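Local coordinates for dual specificity protein phosphatase 18 (Homo sapiens, PDB 2ESB) that dephosphorylates phosphotyrosine and, with lower preference, phosphothreonine in synthetic MAP kinase peptides, as a dual-specificity member of the protein-tyrosine phosphatase family, at residues Asp73-Leu79 with Asn144-Gln150; Cys80-Asp84 with Gln150-Tyr154; Met125-Asp129 with Asn162-Met166. All coordinates share one frame; numbering follows the deposited sequence.

Contact 1: residues Asp73-Leu79 with Asn144-Gln150; sequences DSPNSRL and NSGFWEQ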
ATOM      1  N   ASP A  73      -8.433  -9.729   0.263  1.00 16.87           N
ATOM      2  CA  ASP A  73      -7.532  -9.656  -0.876  1.00 18.38           C
ATOM      3  C   ASP A  73      -8.190 -10.380  -2.047  1.00 21.45           C
ATOM      4  O   ASP A  73      -7.825 -11.501  -2.393  1.00 22.62           O
ATOM      5  CB  ASP A  73      -6.177 -10.286  -0.568  1.00 11.23           C
ATOM      6  CG  ASP A  73      -5.249 -10.258  -1.775  1.00 19.61           C
ATOM      7  OD1 ASP A  73      -5.296  -9.262  -2.537  1.00 16.03           O
ATOM      8  OD2 ASP A  73      -4.474 -11.217  -1.962  1.00 18.87           O
ATOM      9  N   SER A  74      -9.177  -9.718  -2.634  1.00 19.75           N
ATOM     10  CA  SER A  74      -9.927 -10.254  -3.753  1.00 22.36           C
ATOM     11  C   SER A  74      -9.968  -9.235  -4.873  1.00 17.52           C
ATOM     12  O   SER A  74     -10.054  -8.035  -4.628  1.00 17.42           O
ATOM     13  CB  SER A  74     -11.358 -10.580  -3.314  1.00 21.38           C
ATOM     14  OG  SER A  74     -12.229 -10.637  -4.427  1.00 26.15           O
ATOM     15  N   PRO A  75      -9.915  -9.704  -6.128  1.00 16.79           N
ATOM     16  CA  PRO A  75      -9.956  -8.777  -7.259  1.00 21.45           C
ATOM     17  C   PRO A  75     -11.251  -7.961  -7.286  1.00 19.75           C
ATOM     18  O   PRO A  75     -11.321  -6.908  -7.921  1.00 23.06           O
ATOM     19  CB  PRO A  75      -9.806  -9.701  -8.469  1.00 29.54           C
ATOM     20  CG  PRO A  75     -10.402 -10.999  -7.987  1.00 30.77           C
ATOM     21  CD  PRO A  75      -9.843 -11.103  -6.587  1.00 19.72           C
ATOM     22  N   ASN A  76     -12.263  -8.433  -6.567  1.00 20.90           N
ATOM     23  CA  ASN A  76     -13.551  -7.749  -6.515  1.00 26.93           C
ATOM     24  C   ASN A  76     -13.632  -6.674  -5.434  1.00 26.90           C
ATOM     25  O   ASN A  76     -14.487  -5.792  -5.494  1.00 30.11           O
ATOM     26  CB  ASN A  76     -14.674  -8.768  -6.299  1.00 33.12           C
ATOM     27  CG  ASN A  76     -14.671  -9.861  -7.346  1.00 46.12           C
ATOM     28  OD1 ASN A  76     -14.739  -9.588  -8.550  1.00 38.60           O
ATOM     29  ND2 ASN A  76     -14.588 -11.108  -6.895  1.00 49.28           N
ATOM     30  N   SER A  77     -12.750  -6.743  -4.443  1.00 19.44           N
ATOM     31  CA  SER A  77     -12.761  -5.758  -3.368  1.00 21.35           C
ATOM     32  C   SER A  77     -12.469  -4.350  -3.886  1.00 21.35           C
ATOM     33  O   SER A  77     -11.491  -4.128  -4.601  1.00 19.65           O
ATOM     34  CB  SER A  77     -11.740  -6.142  -2.293  1.00 23.01           C
ATOM     35  OG  SER A  77     -12.129  -7.342  -1.658  1.00 33.67           O
ATOM     36  N   ARG A  78     -13.313  -3.399  -3.501  1.00 19.37           N
ATOM     37  CA  ARG A  78     -13.157  -2.017  -3.934  1.00 20.45           C
ATOM     38  C   ARG A  78     -12.126  -1.219  -3.131  1.00 19.49           C
ATOM     39  O   ARG A  78     -12.465  -0.219  -2.493  1.00 17.57           O
ATOM     40  CB  ARG A  78     -14.511  -1.302  -3.870  1.00 23.86           C
ATOM     41  CG  ARG A  78     -15.581  -1.915  -4.762  1.00 27.00           C
ATOM     42  CD  ARG A  78     -16.894  -1.146  -4.632  1.00 42.20           C
ATOM     43  NE  ARG A  78     -16.745   0.258  -5.018  1.00 36.30           N
ATOM     44  CZ  ARG A  78     -16.358   0.657  -6.227  1.00 37.60           C
ATOM     45  NH1 ARG A  78     -16.082  -0.238  -7.168  1.00 48.98           N
ATOM     46  NH2 ARG A  78     -16.237   1.950  -6.499  1.00 34.27           N
ATOM     47  N   LEU A  79     -10.867  -1.646  -3.170  1.00 17.88           N
ATOM     48  CA  LEU A  79      -9.822  -0.935  -2.448  1.00 19.05           C
ATOM     49  C   LEU A  79      -9.748   0.474  -3.003  1.00 14.24           C
ATOM     50  O   LEU A  79      -9.391   1.415  -2.291  1.00 17.84           O
ATOM     51  CB  LEU A  79      -8.460  -1.598  -2.646  1.00 20.45           C
ATOM     52  CG  LEU A  79      -7.657  -2.057  -1.431  1.00 30.70           C
ATOM     53  CD1 LEU A  79      -6.230  -2.304  -1.897  1.00 17.22           C
ATOM     54  CD2 LEU A  79      -7.682  -1.025  -0.304  1.00 16.66           C
ATOM     55  N   ASN A 144      -3.073  -8.095  -6.382  1.00 13.01           N
ATOM     56  CA  ASN A 144      -3.824  -9.033  -7.212  1.00 18.50           C
ATOM     57  C   ASN A 144      -4.258  -8.275  -8.457  1.00 18.37           C
ATOM     58  O   ASN A 144      -4.250  -7.039  -8.467  1.00 12.79           O
ATOM     59  CB  ASN A 144      -5.027  -9.639  -6.454  1.00 16.70           C
ATOM     60  CG  ASN A 144      -6.149  -8.637  -6.185  1.00 27.36           C
ATOM     61  OD1 ASN A 144      -6.691  -8.017  -7.105  1.00 15.45           O
ATOM     62  ND2 ASN A 144      -6.521  -8.499  -4.911  1.00 15.67           N
ATOM     63  N   SER A 145      -4.614  -9.001  -9.519  1.00 14.94           N
ATOM     64  CA  SER A 145      -5.006  -8.370 -10.775  1.00 15.37           C
ATOM     65  C   SER A 145      -6.140  -7.349 -10.708  1.00 13.95           C
ATOM     66  O   SER A 145      -6.165  -6.389 -11.489  1.00 17.24           O
ATOM     67  CB  SER A 145      -5.327  -9.448 -11.827  1.00 22.12           C
ATOM     68  OG  SER A 145      -4.128 -10.089 -12.239  1.00 25.41           O
ATOM     69  N   GLY A 146      -7.087  -7.544  -9.803  1.00 14.53           N
ATOM     70  CA  GLY A 146      -8.173  -6.583  -9.688  1.00 13.93           C
ATOM     71  C   GLY A 146      -7.645  -5.249  -9.165  1.00 18.96           C
ATOM     72  O   GLY A 146      -8.082  -4.177  -9.587  1.00 15.32           O
ATOM     73  N   PHE A 147      -6.703  -5.306  -8.232  1.00 15.92           N
ATOM     74  CA  PHE A 147      -6.130  -4.080  -7.691  1.00 17.78           C
ATOM     75  C   PHE A 147      -5.328  -3.374  -8.794  1.00 13.41           C
ATOM     76  O   PHE A 147      -5.282  -2.150  -8.852  1.00 16.44           O
ATOM     77  CB  PHE A 147      -5.235  -4.398  -6.481  1.00 12.90           C
ATOM     78  CG  PHE A 147      -5.995  -4.906  -5.269  1.00 13.61           C
ATOM     79  CD1 PHE A 147      -5.313  -5.470  -4.191  1.00 13.98           C
ATOM     80  CD2 PHE A 147      -7.385  -4.805  -5.204  1.00 10.28           C
ATOM     81  CE1 PHE A 147      -6.003  -5.929  -3.059  1.00 14.53           C
ATOM     82  CE2 PHE A 147      -8.089  -5.257  -4.083  1.00 14.64           C
ATOM     83  CZ  PHE A 147      -7.399  -5.821  -3.007  1.00 12.38           C
ATOM     84  N   TRP A 148      -4.701  -4.145  -9.676  1.00 17.69           N
ATOM     85  CA  TRP A 148      -3.954  -3.540 -10.769  1.00 12.33           C
ATOM     86  C   TRP A 148      -4.905  -2.756 -11.677  1.00 13.34           C
ATOM     87  O   TRP A 148      -4.614  -1.623 -12.062  1.00 12.86           O
ATOM     88  CB  TRP A 148      -3.194  -4.602 -11.570  1.00 10.83           C
ATOM     89  CG  TRP A 148      -1.858  -4.914 -10.968  1.00 13.01           C
ATOM     90  CD1 TRP A 148      -1.491  -6.053 -10.319  1.00 11.36           C
ATOM     91  CD2 TRP A 148      -0.720  -4.044 -10.931  1.00 19.67           C
ATOM     92  NE1 TRP A 148      -0.192  -5.949  -9.873  1.00 17.25           N
ATOM     93  CE2 TRP A 148       0.303  -4.723 -10.237  1.00 15.53           C
ATOM     94  CE3 TRP A 148      -0.468  -2.749 -11.419  1.00 12.48           C
ATOM     95  CZ2 TRP A 148       1.567  -4.153 -10.013  1.00 18.76           C
ATOM     96  CZ3 TRP A 148       0.789  -2.181 -11.195  1.00 23.34           C
ATOM     97  CH2 TRP A 148       1.789  -2.883 -10.498  1.00 17.55           C
ATOM     98  N   GLU A 149      -6.049  -3.345 -12.010  1.00 13.79           N
ATOM     99  CA  GLU A 149      -7.026  -2.650 -12.851  1.00 14.17           C
ATOM    100  C   GLU A 149      -7.463  -1.356 -12.154  1.00 10.12           C
ATOM    101  O   GLU A 149      -7.647  -0.313 -12.790  1.00  9.54           O
ATOM    102  CB  GLU A 149      -8.261  -3.530 -13.083  1.00 18.17           C
ATOM    103  CG  GLU A 149      -8.053  -4.714 -14.011  1.00 31.72           C
ATOM    104  CD  GLU A 149      -9.155  -5.759 -13.872  1.00 43.82           C
ATOM    105  OE1 GLU A 149     -10.332  -5.365 -13.715  1.00 54.04           O
ATOM    106  OE2 GLU A 149      -8.847  -6.969 -13.925  1.00 45.37           O
ATOM    107  N   GLN A 150      -7.654  -1.434 -10.840  1.00 16.28           N
ATOM    108  CA  GLN A 150      -8.055  -0.260 -10.071  1.00 15.04           C
ATOM    109  C   GLN A 150      -6.959   0.801 -10.073  1.00 15.77           C
ATOM    110  O   GLN A 150      -7.242   2.003 -10.192  1.00 13.93           O
ATOM    111  CB  GLN A 150      -8.409  -0.664  -8.639  1.00 14.17           C
ATOM    112  CG  GLN A 150      -9.764  -1.366  -8.543  1.00 20.19           C
ATOM    113  CD  GLN A 150      -9.981  -2.030  -7.198  1.00 19.80           C
ATOM    114  OE1 GLN A 150      -9.722  -1.435  -6.161  1.00 17.20           O
ATOM    115  NE2 GLN A 150     -10.466  -3.271  -7.212  1.00 14.25           N
TER
HETATM  116  O   HOH W   1     -11.583  -4.541  -9.643  1.00 35.29           O

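Contact 2: residues Cys80-Asp84 with Gln150-Tyr154; sequences CDFFD and QLIHY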
ATOM      1  N   CYS A  80     -10.080   0.607  -4.286  1.00 13.74           N
ATOM      2  CA  CYS A  80     -10.057   1.903  -4.965  1.00 17.46           C
ATOM      3  C   CYS A  80     -10.824   2.995  -4.222  1.00 15.91           C
ATOM      4  O   CYS A  80     -10.453   4.168  -4.307  1.00 18.87           O
ATOM      5  CB  CYS A  80     -10.601   1.775  -6.392  1.00 19.11           C
ATOM      6  SG  CYS A  80     -12.250   1.059  -6.495  1.00 22.05           S
ATOM      7  N   ASP A  81     -11.879   2.634  -3.490  1.00 13.76           N
ATOM      8  CA  ASP A  81     -12.628   3.663  -2.751  1.00 13.89           C
ATOM      9  C   ASP A  81     -11.778   4.307  -1.662  1.00 10.36           C
ATOM     10  O   ASP A  81     -12.105   5.381  -1.152  1.00 14.31           O
ATOM     11  CB  ASP A  81     -13.897   3.091  -2.126  1.00 17.02           C
ATOM     12  CG  ASP A  81     -14.860   2.549  -3.163  1.00 22.99           C
ATOM     13  OD1 ASP A  81     -14.807   3.009  -4.322  1.00 20.31           O
ATOM     14  OD2 ASP A  81     -15.673   1.671  -2.816  1.00 24.45           O
ATOM     15  N   PHE A  82     -10.671   3.665  -1.313  1.00 12.52           N
ATOM     16  CA  PHE A  82      -9.805   4.214  -0.285  1.00 13.64           C
ATOM     17  C   PHE A  82      -8.523   4.861  -0.808  1.00 13.77           C
ATOM     18  O   PHE A  82      -7.770   5.427  -0.025  1.00  9.94           O
ATOM     19  CB  PHE A  82      -9.445   3.131   0.740  1.00 14.45           C
ATOM     20  CG  PHE A  82     -10.625   2.615   1.502  1.00 12.90           C
ATOM     21  CD1 PHE A  82     -11.377   1.557   1.009  1.00 15.86           C
ATOM     22  CD2 PHE A  82     -11.000   3.204   2.705  1.00 15.86           C
ATOM     23  CE1 PHE A  82     -12.492   1.091   1.707  1.00 25.35           C
ATOM     24  CE2 PHE A  82     -12.114   2.746   3.414  1.00 16.93           C
ATOM     25  CZ  PHE A  82     -12.860   1.687   2.911  1.00 19.06           C
ATOM     26  N   PHE A  83      -8.279   4.786  -2.114  1.00 12.66           N
ATOM     27  CA  PHE A  83      -7.063   5.365  -2.698  1.00 13.29           C
ATOM     28  C   PHE A  83      -6.807   6.818  -2.283  1.00 15.25           C
ATOM     29  O   PHE A  83      -5.757   7.135  -1.739  1.00 12.50           O
ATOM     30  CB  PHE A  83      -7.108   5.296  -4.235  1.00 11.76           C
ATOM     31  CG  PHE A  83      -6.878   3.916  -4.809  1.00 13.11           C
ATOM     32  CD1 PHE A  83      -7.048   3.691  -6.177  1.00 13.54           C
ATOM     33  CD2 PHE A  83      -6.490   2.851  -4.001  1.00 12.03           C
ATOM     34  CE1 PHE A  83      -6.833   2.422  -6.736  1.00 14.27           C
ATOM     35  CE2 PHE A  83      -6.271   1.574  -4.551  1.00 14.97           C
ATOM     36  CZ  PHE A  83      -6.445   1.366  -5.924  1.00 12.21           C
ATOM     37  N   ASP A  84      -7.763   7.701  -2.554  1.00 13.71           N
ATOM     38  CA  ASP A  84      -7.606   9.119  -2.220  1.00 18.23           C
ATOM     39  C   ASP A  84      -7.642   9.430  -0.736  1.00 18.18           C
ATOM     40  O   ASP A  84      -6.794  10.163  -0.227  1.00 18.89           O
ATOM     41  CB  ASP A  84      -8.679   9.955  -2.920  1.00 22.74           C
ATOM     42  CG  ASP A  84      -8.281  10.341  -4.316  1.00 32.99           C
ATOM     43  OD1 ASP A  84      -9.094  10.152  -5.243  1.00 35.46           O
ATOM     44  OD2 ASP A  84      -7.148  10.839  -4.480  1.00 21.29           O
ATOM     45  N   GLN A 150      -7.654  -1.434 -10.840  1.00 16.28           N
ATOM     46  CA  GLN A 150      -8.055  -0.260 -10.071  1.00 15.04           C
ATOM     47  C   GLN A 150      -6.959   0.801 -10.073  1.00 15.77           C
ATOM     48  O   GLN A 150      -7.242   2.003 -10.192  1.00 13.93           O
ATOM     49  CB  GLN A 150      -8.409  -0.664  -8.639  1.00 14.17           C
ATOM     50  CG  GLN A 150      -9.764  -1.366  -8.543  1.00 20.19           C
ATOM     51  CD  GLN A 150      -9.981  -2.030  -7.198  1.00 19.80           C
ATOM     52  OE1 GLN A 150      -9.722  -1.435  -6.161  1.00 17.20           O
ATOM     53  NE2 GLN A 150     -10.466  -3.271  -7.212  1.00 14.25           N
ATOM     54  N   LEU A 151      -5.710   0.358  -9.952  1.00 16.49           N
ATOM     55  CA  LEU A 151      -4.565   1.280  -9.949  1.00 15.98           C
ATOM     56  C   LEU A 151      -4.380   1.933 -11.321  1.00 11.98           C
ATOM     57  O   LEU A 151      -4.049   3.113 -11.422  1.00 13.22           O
ATOM     58  CB  LEU A 151      -3.289   0.540  -9.532  1.00 10.81           C
ATOM     59  CG  LEU A 151      -3.196   0.192  -8.042  1.00 13.85           C
ATOM     60  CD1 LEU A 151      -2.043  -0.781  -7.811  1.00 17.15           C
ATOM     61  CD2 LEU A 151      -2.997   1.462  -7.221  1.00 15.34           C
ATOM     62  N   ILE A 152      -4.604   1.166 -12.378  1.00 11.78           N
ATOM     63  CA  ILE A 152      -4.497   1.699 -13.736  1.00 13.86           C
ATOM     64  C   ILE A 152      -5.583   2.762 -13.945  1.00 16.71           C
ATOM     65  O   ILE A 152      -5.331   3.827 -14.520  1.00 19.47           O
ATOM     66  CB  ILE A 152      -4.639   0.550 -14.773  1.00 13.77           C
ATOM     67  CG1 ILE A 152      -3.352  -0.281 -14.782  1.00 12.46           C
ATOM     68  CG2 ILE A 152      -4.921   1.108 -16.170  1.00 12.65           C
ATOM     69  CD1 ILE A 152      -3.467  -1.602 -15.535  1.00 19.70           C
ATOM     70  N   HIS A 153      -6.792   2.489 -13.466  1.00 17.58           N
ATOM     71  CA  HIS A 153      -7.872   3.468 -13.601  1.00 15.75           C
ATOM     72  C   HIS A 153      -7.527   4.745 -12.810  1.00 19.84           C
ATOM     73  O   HIS A 153      -7.751   5.860 -13.277  1.00 14.82           O
ATOM     74  CB  HIS A 153      -9.189   2.876 -13.102  1.00 15.82           C
ATOM     75  CG  HIS A 153     -10.337   3.835 -13.153  1.00 27.23           C
ATOM     76  ND1 HIS A 153     -10.784   4.520 -12.044  1.00 27.06           N
ATOM     77  CD2 HIS A 153     -11.112   4.244 -14.185  1.00 25.10           C
ATOM     78  CE1 HIS A 153     -11.789   5.307 -12.389  1.00 23.89           C
ATOM     79  NE2 HIS A 153     -12.007   5.158 -13.683  1.00 33.76           N
ATOM     80  N   TYR A 154      -6.964   4.575 -11.620  1.00 13.60           N
ATOM     81  CA  TYR A 154      -6.580   5.716 -10.784  1.00 14.65           C
ATOM     82  C   TYR A 154      -5.440   6.496 -11.453  1.00 17.08           C
ATOM     83  O   TYR A 154      -5.428   7.723 -11.429  1.00 19.00           O
ATOM     84  CB  TYR A 154      -6.154   5.218  -9.403  1.00 14.70           C
ATOM     85  CG  TYR A 154      -5.910   6.293  -8.374  1.00 14.26           C
ATOM     86  CD1 TYR A 154      -6.857   7.280  -8.131  1.00 16.59           C
ATOM     87  CD2 TYR A 154      -4.750   6.292  -7.606  1.00 10.74           C
ATOM     88  CE1 TYR A 154      -6.658   8.250  -7.147  1.00 26.44           C
ATOM     89  CE2 TYR A 154      -4.542   7.259  -6.607  1.00 14.51           C
ATOM     90  CZ  TYR A 154      -5.503   8.233  -6.389  1.00 18.54           C
ATOM     91  OH  TYR A 154      -5.322   9.194  -5.419  1.00 16.77           O
TER

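Contact 3: residues Met125-Asp129 with Asn162-Met166; sequences MSLLD and NTVHM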
ATOM      1  N   MET A 125       4.702  10.142  -9.262  1.00 13.90           N
ATOM      2  CA  MET A 125       5.283   8.992  -9.943  1.00 21.66           C
ATOM      3  C   MET A 125       4.260   8.275 -10.807  1.00 18.89           C
ATOM      4  O   MET A 125       3.087   8.194 -10.453  1.00 17.23           O
ATOM      5  CB  MET A 125       5.855   7.999  -8.926  1.00 20.28           C
ATOM      6  CG  MET A 125       7.083   8.514  -8.181  1.00 25.93           C
ATOM      7  SD  MET A 125       7.600   7.420  -6.837  1.00 24.43           S
ATOM      8  CE  MET A 125       8.764   6.396  -7.662  1.00 19.64           C
ATOM      9  N   SER A 126       4.704   7.774 -11.953  1.00 15.26           N
ATOM     10  CA  SER A 126       3.813   7.019 -12.825  1.00 20.40           C
ATOM     11  C   SER A 126       3.561   5.708 -12.079  1.00 18.19           C
ATOM     12  O   SER A 126       4.327   5.362 -11.171  1.00 15.55           O
ATOM     13  CB  SER A 126       4.507   6.716 -14.149  1.00 15.29           C
ATOM     14  OG  SER A 126       5.650   5.921 -13.910  1.00 13.77           O
ATOM     15  N   LEU A 127       2.503   4.985 -12.444  1.00 14.65           N
ATOM     16  CA  LEU A 127       2.216   3.714 -11.792  1.00 17.10           C
ATOM     17  C   LEU A 127       3.429   2.808 -11.959  1.00 14.20           C
ATOM     18  O   LEU A 127       3.844   2.118 -11.025  1.00 13.96           O
ATOM     19  CB  LEU A 127       0.967   3.048 -12.399  1.00 12.96           C
ATOM     20  CG  LEU A 127       0.551   1.686 -11.807  1.00 18.90           C
ATOM     21  CD1 LEU A 127       0.410   1.793 -10.274  1.00 14.01           C
ATOM     22  CD2 LEU A 127      -0.781   1.222 -12.432  1.00 12.14           C
ATOM     23  N   LEU A 128       4.013   2.815 -13.151  1.00 14.79           N
ATOM     24  CA  LEU A 128       5.189   1.983 -13.408  1.00 15.70           C
ATOM     25  C   LEU A 128       6.350   2.341 -12.471  1.00 12.86           C
ATOM     26  O   LEU A 128       6.969   1.452 -11.865  1.00 14.75           O
ATOM     27  CB  LEU A 128       5.645   2.139 -14.866  1.00 13.85           C
ATOM     28  CG  LEU A 128       6.911   1.375 -15.288  1.00 23.91           C
ATOM     29  CD1 LEU A 128       6.700  -0.115 -15.102  1.00 15.02           C
ATOM     30  CD2 LEU A 128       7.246   1.678 -16.746  1.00 25.21           C
ATOM     31  N   ASP A 129       6.649   3.632 -12.351  1.00 14.93           N
ATOM     32  CA  ASP A 129       7.759   4.051 -11.488  1.00 17.84           C
ATOM     33  C   ASP A 129       7.444   3.809 -10.017  1.00 13.16           C
ATOM     34  O   ASP A 129       8.326   3.454  -9.235  1.00 14.44           O
ATOM     35  CB  ASP A 129       8.120   5.527 -11.718  1.00 15.97           C
ATOM     36  CG  ASP A 129       8.817   5.763 -13.062  1.00 25.51           C
ATOM     37  OD1 ASP A 129       9.280   4.783 -13.686  1.00 26.30           O
ATOM     38  OD2 ASP A 129       8.911   6.932 -13.496  1.00 19.83           O
ATOM     39  N   ASN A 162      -1.616   6.173 -19.125  1.00 17.43           N
ATOM     40  CA  ASN A 162      -1.211   4.971 -18.399  1.00 17.87           C
ATOM     41  C   ASN A 162       0.191   4.504 -18.765  1.00 23.91           C
ATOM     42  O   ASN A 162       0.637   4.674 -19.896  1.00 18.21           O
ATOM     43  CB  ASN A 162      -2.194   3.826 -18.663  1.00 18.56           C
ATOM     44  CG  ASN A 162      -3.480   3.975 -17.899  1.00 19.28           C
ATOM     45  OD1 ASN A 162      -4.565   3.893 -18.474  1.00 15.73           O
ATOM     46  ND2 ASN A 162      -3.373   4.190 -16.589  1.00 15.67           N
ATOM     47  N   THR A 163       0.875   3.901 -17.797  1.00 17.22           N
ATOM     48  CA  THR A 163       2.223   3.393 -18.004  1.00 16.39           C
ATOM     49  C   THR A 163       2.265   1.894 -17.740  1.00 16.11           C
ATOM     50  O   THR A 163       3.294   1.248 -17.926  1.00 15.87           O
ATOM     51  CB  THR A 163       3.231   4.104 -17.092  1.00 13.83           C
ATOM     52  OG1 THR A 163       2.793   4.005 -15.730  1.00 12.44           O
ATOM     53  CG2 THR A 163       3.354   5.573 -17.492  1.00 16.75           C
ATOM     54  N   VAL A 164       1.140   1.358 -17.280  1.00 15.46           N
ATOM     55  CA  VAL A 164       0.988  -0.073 -17.020  1.00 11.76           C
ATOM     56  C   VAL A 164      -0.356  -0.457 -17.666  1.00 17.47           C
ATOM     57  O   VAL A 164      -1.325   0.298 -17.577  1.00 16.23           O
ATOM     58  CB  VAL A 164       0.950  -0.378 -15.504  1.00 19.49           C
ATOM     59  CG1 VAL A 164       0.762  -1.868 -15.273  1.00 18.72           C
ATOM     60  CG2 VAL A 164       2.250   0.096 -14.842  1.00 10.17           C
ATOM     61  N   HIS A 165      -0.408  -1.610 -18.325  1.00 14.14           N
ATOM     62  CA  HIS A 165      -1.635  -2.053 -18.991  1.00 19.87           C
ATOM     63  C   HIS A 165      -1.889  -3.531 -18.723  1.00 14.69           C
ATOM     64  O   HIS A 165      -0.946  -4.321 -18.695  1.00 16.65           O
ATOM     65  CB  HIS A 165      -1.522  -1.861 -20.508  1.00 20.22           C
ATOM     66  CG  HIS A 165      -0.907  -0.557 -20.912  1.00 21.91           C
ATOM     67  ND1 HIS A 165       0.434  -0.285 -20.751  1.00 34.46           N
ATOM     68  CD2 HIS A 165      -1.458   0.564 -21.436  1.00 27.68           C
ATOM     69  CE1 HIS A 165       0.684   0.947 -21.159  1.00 27.12           C
ATOM     70  NE2 HIS A 165      -0.449   1.484 -21.580  1.00 32.73           N
ATOM     71  N   MET A 166      -3.158  -3.896 -18.535  1.00 18.48           N
ATOM     72  CA  MET A 166      -3.527  -5.290 -18.301  1.00 19.44           C
ATOM     73  C   MET A 166      -3.471  -6.047 -19.640  1.00 19.44           C
ATOM     74  O   MET A 166      -3.930  -5.539 -20.664  1.00 17.28           O
ATOM     75  CB  MET A 166      -4.947  -5.375 -17.728  1.00 15.76           C
ATOM     76  CG  MET A 166      -5.138  -4.656 -16.385  1.00 15.01           C
ATOM     77  SD  MET A 166      -3.961  -5.245 -15.145  1.00 20.84           S
ATOM     78  CE  MET A 166      -4.655  -6.870 -14.753  1.00 18.43           C
TER

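Contact 1: residues Asp73-Leu79 with Asn144-Gln150
Phe147 and Leu79 make the tight part of this contact. Leu79 CD1 sits over the middle of one face of the Phe147 ring, 3.8 Å from its centroid, a CH-pi contact. Over the opposite face lies the amide of Asn144, so the ring is sandwiched between a methyl and ND2. Ser77 O comes to the ring edge, 3.6 Å from Phe147 CE2. Asn144 does two jobs: ND2 donates to Asp73 OD1 (2.8 Å), meeting it from above the carboxylate plane, while OD1 caps the helix by accepting from Phe147 N at 2.9 Å. With CG in the position between its backbone N and carbonyl carbon (chi1 70°), the Asn144 amide can reach both. Asp73 OD1 is also hydrogen-bonded to Ser109 OG. Backbones come close where Pro75 meets Gly146, their CA atoms 3.7 Å apart.

The solvent side begins at Pro75 O and Gln150 NE2, bridged by a water, and the Pro75 ring itself is exposed. Gln150 NE2 also donates to Ser77 O at 2.9 Å, and Gln150 OE1 bonds onward to Cys80 N. Within the dual-specificity phosphatase catalytic domain, the contact fixes a loop to a helix N-terminus, with Asp73 beside a bound HEPES. That loop, following strand 65-68, lies across the start of helix 145-159, while Leu79 also packs on Ala113 and Leu114 of helix 110-122.

Contact 2: residues Cys80-Asp84 with Gln150-Tyr154
Asp84 OD2 is gripped twice: Tyr154 OH donates to it at 2.6 Å, and Lys121 NZ of helix 110-122 forms a salt bridge with the same oxygen. The phenol arrives well above the carboxylate plane, 63° out of it, whereas OD2 itself lies close to the plane of the tyrosine ring, at its edge. With the lysine beside it, the carboxylate would probably stay ionised. Tyr154 reaches this far because its CG is anti to the backbone N (chi1 -172°), which lays the ring across the start of helix 83-95.

Phe83 fills the middle. Its CB stands over the centre of the Tyr154 ring, 4.0 Å from the centroid, and its CD1 comes within 3.6 Å of Tyr154 CG. The two ring planes lean at 48° to each other, with the centroids 5.1 Å apart. Further out on the phenylalanine, CE1 turns the ring edge to Gln150 O at 3.5 Å and CZ touches Leu151 CD2 at 3.7 Å. Cys80 CA lies over one face of the Phe83 ring.

A second polar link ties the other end. Cys80 N donates to Gln150 OE1 at 2.8 Å, and Cys80 CB and SG rest against the same amide.

This is core packing of the phosphatase catalytic domain, away from the active site. Residues 80-84 are held to helix 145-159 by polar links at Cys80 and Asp84, with the aromatic filling between; that filling continues into helix 110-122 through Phe83 on Leu114, Leu151 on Leu116 and Tyr154 on Met120.

Contact 3: residues Met125-Asp129 with Asn162-Met166
Thr163 meets the first turn of helix 127-137, whose N-cap is Ser126: the Ser126 hydroxyl accepts from Asp129 N at 2.9 Å, while the threonine serves the next amide back. Starting at the root, Thr163 CB packs against Leu128 CB at 3.8 Å. One branch, the methyl CG2, touches Ser126 CB at 3.7 Å. The other, OG1, is placed between the backbone N and the carbonyl carbon (chi1 54°), and from there it accepts a nearly straight bond from Leu128 N, 3.1 Å long with an angle of 161° at the hydrogen. OG1 is also hydrogen-bonded to Glu155 OE1 of helix 145-159, and Leu127 N bonds to that same carboxylate oxygen. Threonine and glutamate together therefore satisfy amides at the helix start. A valine at Thr163 would lack the hydroxyl, which would probably strand Leu128 N without an acceptor and deprive Glu155 of one of its partners.

Beside this polar end the chain turns apolar. Val164 lies against the helix start and also touches Ile177, and Leu127 reaches Ile152 of helix 145-159. The Val164 and Leu127 side chains cross at about a right angle, with Val164 CG2 3.8 Å from Leu127 CG.

Overall arrangement
Contacts 1 and 2 both use helix 145-159, and contact 3 packs against the same helix through Met166 and Leu127. Contacts 1 and 2 are consecutive along it, their centres about 9 Å apart, and share Gln150, whose amide nitrogen serves one and its oxygen the other. Contact 3 lies beyond, its centre about 13 Å from that of contact 2 and about 16 Å from that of contact 1. Met166 packs on Trp148 and Glu149, and Ile152 O probably bonds Asn162 ND2. Contact 1 is next to the active site: the Asp73 side chain is about 7 Å from that of Cys104, the predicted phosphocysteine nucleophile, and about 3 Å from a bound HEPES molecule.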